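Local coordinates for protein inositol monophosphatase (Zymomonas mobilis, PDB 4N81) that probably hydrolyses phosphate monoesters such as inositol monophosphate, as a magnesium-dependent phosphatase of the inositol monophosphatase superfamily, at residues L200-F211 with L233-A244. Numbering follows the deposited sequence.
Sequences LVVEQGLKFYDF and LNKNSVGEVIAA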
# COMPACT_ATOMS: atom_id res chain seq x y z
N LEU A 200 13.81 -6.86 -4.38
CA LEU A 200 13.93 -6.32 -5.75
C LEU A 200 12.78 -5.37 -6.02
O LEU A 200 11.65 -5.63 -5.58
CB LEU A 200 13.82 -7.50 -6.77
CG LEU A 200 15.03 -8.44 -6.76
CD1 LEU A 200 14.72 -9.77 -7.55
CD2 LEU A 200 16.27 -7.80 -7.38
N VAL A 201 13.05 -4.29 -6.74
CA VAL A 201 11.98 -3.51 -7.32
C VAL A 201 12.35 -3.36 -8.80
O VAL A 201 13.48 -3.03 -9.11
CB VAL A 201 11.93 -2.11 -6.69
CG1 VAL A 201 10.74 -1.31 -7.31
CG2 VAL A 201 11.77 -2.19 -5.17
N VAL A 202 11.38 -3.56 -9.69
CA VAL A 202 11.63 -3.42 -11.13
C VAL A 202 10.49 -2.58 -11.68
O VAL A 202 9.32 -2.95 -11.53
CB VAL A 202 11.64 -4.80 -11.85
CG1 VAL A 202 11.71 -4.62 -13.40
CG2 VAL A 202 12.84 -5.63 -11.34
N GLU A 203 10.84 -1.46 -12.33
CA GLU A 203 9.84 -0.58 -12.90
C GLU A 203 10.28 -0.06 -14.25
O GLU A 203 11.48 -0.05 -14.58
CB GLU A 203 9.52 0.60 -11.96
CG GLU A 203 8.81 0.06 -10.65
CD GLU A 203 8.30 1.16 -9.72
OE1 GLU A 203 8.98 2.19 -9.57
OE2 GLU A 203 7.22 0.96 -9.14
N GLN A 204 9.30 0.47 -14.97
CA GLN A 204 9.57 1.05 -16.30
C GLN A 204 8.70 2.28 -16.47
O GLN A 204 7.58 2.33 -15.91
CB GLN A 204 9.22 0.00 -17.38
CG GLN A 204 9.45 0.49 -18.83
CD GLN A 204 9.15 -0.61 -19.85
OE1 GLN A 204 8.11 -1.22 -19.80
NE2 GLN A 204 10.11 -0.90 -20.74
N GLY A 205 9.18 3.25 -17.25
CA GLY A 205 8.38 4.43 -17.53
C GLY A 205 8.52 5.55 -16.52
O GLY A 205 7.80 6.54 -16.61
N LEU A 206 9.45 5.45 -15.58
CA LEU A 206 9.64 6.55 -14.60
C LEU A 206 10.29 7.80 -15.24
O LEU A 206 11.05 7.69 -16.24
CB LEU A 206 10.57 6.08 -13.45
CG LEU A 206 9.89 5.27 -12.34
CD1 LEU A 206 9.16 4.09 -12.80
CD2 LEU A 206 10.97 4.85 -11.34
N LYS A 207 9.96 8.98 -14.69
CA LYS A 207 10.61 10.25 -15.04
C LYS A 207 11.76 10.46 -14.07
O LYS A 207 11.75 9.84 -13.04
CB LYS A 207 9.60 11.40 -14.90
CG LYS A 207 8.35 11.16 -15.75
CD LYS A 207 8.71 11.11 -17.22
CE LYS A 207 7.47 10.81 -18.12
NZ LYS A 207 7.20 9.34 -18.34
N PHE A 208 12.71 11.36 -14.37
CA PHE A 208 13.86 11.55 -13.47
C PHE A 208 13.39 12.02 -12.07
O PHE A 208 13.99 11.65 -11.03
CB PHE A 208 14.85 12.57 -14.07
CG PHE A 208 16.19 12.66 -13.33
CD1 PHE A 208 16.86 11.52 -12.91
CD2 PHE A 208 16.79 13.90 -13.11
CE1 PHE A 208 18.11 11.61 -12.24
CE2 PHE A 208 18.05 14.01 -12.46
CZ PHE A 208 18.71 12.86 -12.02
N TYR A 209 12.29 12.76 -12.02
CA TYR A 209 11.71 13.23 -10.76
C TYR A 209 11.35 12.03 -9.89
O TYR A 209 11.30 12.15 -8.67
CB TYR A 209 10.32 13.92 -11.00
CG TYR A 209 10.32 15.03 -11.99
CD1 TYR A 209 10.65 16.34 -11.58
CD2 TYR A 209 9.99 14.81 -13.31
CE1 TYR A 209 10.66 17.40 -12.47
CE2 TYR A 209 10.00 15.86 -14.22
CZ TYR A 209 10.33 17.16 -13.80
OH TYR A 209 10.31 18.21 -14.73
N ASP A 210 11.02 10.92 -10.52
CA ASP A 210 10.58 9.76 -9.75
C ASP A 210 11.71 8.89 -9.18
O ASP A 210 11.43 8.11 -8.28
CB ASP A 210 9.73 8.81 -10.62
CG ASP A 210 8.51 9.51 -11.28
OD1 ASP A 210 7.89 10.39 -10.64
OD2 ASP A 210 8.21 9.15 -12.45
N PHE A 211 12.96 8.99 -9.67
CA PHE A 211 14.03 8.10 -9.19
C PHE A 211 15.32 8.76 -8.72
O PHE A 211 16.16 8.11 -8.01
CB PHE A 211 14.34 6.94 -10.19
CG PHE A 211 14.83 7.40 -11.54
CD1 PHE A 211 16.18 7.68 -11.74
CD2 PHE A 211 13.96 7.54 -12.60
CE1 PHE A 211 16.66 8.07 -13.01
CE2 PHE A 211 14.41 7.94 -13.85
CZ PHE A 211 15.77 8.21 -14.07
N LEU A 233 22.02 5.18 -13.30
CA LEU A 233 20.88 6.00 -13.62
C LEU A 233 21.36 7.43 -13.54
O LEU A 233 22.17 7.79 -12.67
CB LEU A 233 19.77 5.75 -12.59
CG LEU A 233 19.19 4.34 -12.66
CD1 LEU A 233 18.31 3.98 -11.45
CD2 LEU A 233 18.36 4.25 -13.99
N ASN A 234 20.88 8.24 -14.46
CA ASN A 234 21.26 9.65 -14.50
C ASN A 234 20.13 10.48 -15.03
O ASN A 234 19.04 9.95 -15.33
CB ASN A 234 22.61 9.89 -15.20
CG ASN A 234 22.57 9.64 -16.70
OD1 ASN A 234 21.52 9.65 -17.34
ND2 ASN A 234 23.77 9.43 -17.29
N LYS A 235 20.37 11.78 -15.16
CA LYS A 235 19.32 12.74 -15.46
C LYS A 235 18.65 12.39 -16.76
O LYS A 235 17.49 12.75 -17.02
CB LYS A 235 19.96 14.14 -15.59
CG LYS A 235 19.00 15.18 -16.14
CD LYS A 235 19.66 16.55 -16.49
CE LYS A 235 18.82 17.27 -17.57
NZ LYS A 235 19.13 18.70 -17.76
N ASN A 236 19.38 11.70 -17.60
CA ASN A 236 18.86 11.33 -18.90
C ASN A 236 18.33 9.91 -19.15
O ASN A 236 17.91 9.61 -20.28
CB ASN A 236 19.87 11.73 -19.92
CG ASN A 236 19.36 12.86 -20.72
OD1 ASN A 236 19.17 14.02 -20.19
ND2 ASN A 236 18.99 12.54 -21.97
N SER A 237 18.32 9.09 -18.10
CA SER A 237 17.81 7.73 -18.17
C SER A 237 16.31 7.72 -18.55
O SER A 237 15.50 8.57 -18.10
CB SER A 237 18.01 7.04 -16.83
OG SER A 237 19.42 6.97 -16.56
N VAL A 238 15.93 6.75 -19.38
CA VAL A 238 14.56 6.65 -19.87
C VAL A 238 13.58 6.13 -18.84
O VAL A 238 12.37 6.22 -19.04
CB VAL A 238 14.45 5.79 -21.16
CG1 VAL A 238 15.38 6.38 -22.23
CG2 VAL A 238 14.81 4.35 -20.83
N GLY A 239 14.10 5.62 -17.72
CA GLY A 239 13.22 5.29 -16.58
C GLY A 239 12.90 3.83 -16.40
O GLY A 239 11.87 3.47 -15.80
N GLU A 240 13.71 2.97 -17.02
CA GLU A 240 13.73 1.54 -16.68
C GLU A 240 14.68 1.45 -15.48
O GLU A 240 15.83 1.88 -15.60
CB GLU A 240 14.31 0.75 -17.87
CG GLU A 240 13.25 0.66 -18.97
CD GLU A 240 13.76 0.06 -20.30
OE1 GLU A 240 14.97 -0.26 -20.43
OE2 GLU A 240 12.90 -0.07 -21.19
N VAL A 241 14.21 0.87 -14.38
CA VAL A 241 15.05 0.80 -13.20
C VAL A 241 14.96 -0.58 -12.61
O VAL A 241 13.91 -1.24 -12.68
CB VAL A 241 14.64 1.87 -12.09
CG1 VAL A 241 14.68 3.31 -12.66
CG2 VAL A 241 13.28 1.62 -11.57
N ILE A 242 16.07 -0.99 -11.98
CA ILE A 242 16.05 -2.18 -11.11
C ILE A 242 16.80 -1.81 -9.83
O ILE A 242 17.89 -1.19 -9.91
CB ILE A 242 16.64 -3.42 -11.78
CG1 ILE A 242 16.67 -4.60 -10.80
CG2 ILE A 242 18.10 -3.11 -12.38
CD1 ILE A 242 16.89 -5.94 -11.51
N ALA A 243 16.19 -2.11 -8.69
CA ALA A 243 16.85 -1.91 -7.40
C ALA A 243 16.93 -3.30 -6.74
O ALA A 243 15.95 -4.06 -6.83
CB ALA A 243 16.01 -0.91 -6.53
N ALA A 244 18.07 -3.62 -6.13
CA ALA A 244 18.23 -4.88 -5.42
C ALA A 244 18.83 -4.57 -4.05
O ALA A 244 19.72 -3.71 -3.97
CB ALA A 244 19.19 -5.80 -6.19
O HOH W 1 11.13 3.72 -19.17
O HOH W 2 12.86 9.23 -17.62
O HOH W 3 9.68 7.73 -19.03
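Val201 and Ala243 exchange two backbone hydrogen bonds, and Glu203 and Val241 two more, zipping 200-203 against 241-244 as antiparallel neighbours. On the face carrying Val202 and Ile242, the two side chains run alongside each other, Val202 CG2 lying 4.0 Å from Ile242 CG1, beneath helix 250-257. Val201, Val241 and Ala243 project from the other face and pack on Tyr190, whose hydroxyl, with Thr158, holds the Glu203 carboxylate.

Beyond the strands the packing passes to two phenylalanines. Phe211, with chi1 62° placing CG between its backbone N and carbonyl carbon, takes Val241 CG1 over one face, toward the rim, while its rim carbon CZ reaches Ser237 CB at 3.7 Å. Phe208 receives the CA of Lys235 almost squarely over its ring centre, a CH-pi contact of 3.4 Å to the centroid and 7° off the normal. The type I turn from Asn234 to Ser237 that presents this CA is braced by Asn234 N bonding to Ser237 OG. Gly239 fits closely under Leu206: its carbonyl O accepts from Leu206 N (3.1 Å), and its CA makes a CA-H...O contact to Leu206 O at 3.3 Å.

Gln204 NE2 donates to Glu240 OE2 (2.9 Å) on the anti side but well out of the carboxylate plane, with the amide and carboxylate planes 42° apart; Gln204 OE1 is taken by Glu164 N. The margin at Gly205, Lys207 and Val238 is looser and wetter. One water links Gly205 N to Val238 O, and another accepts from Lys207 NZ.

Lys207 N bonds to OD2 of Asp210, a predicted magnesium ligand near Asp86 and Asp89. This strand, its loop and the short, weakly bonded helix turn carry Asp210 to the predicted metal site, consistent with the inositol monophosphatase fold.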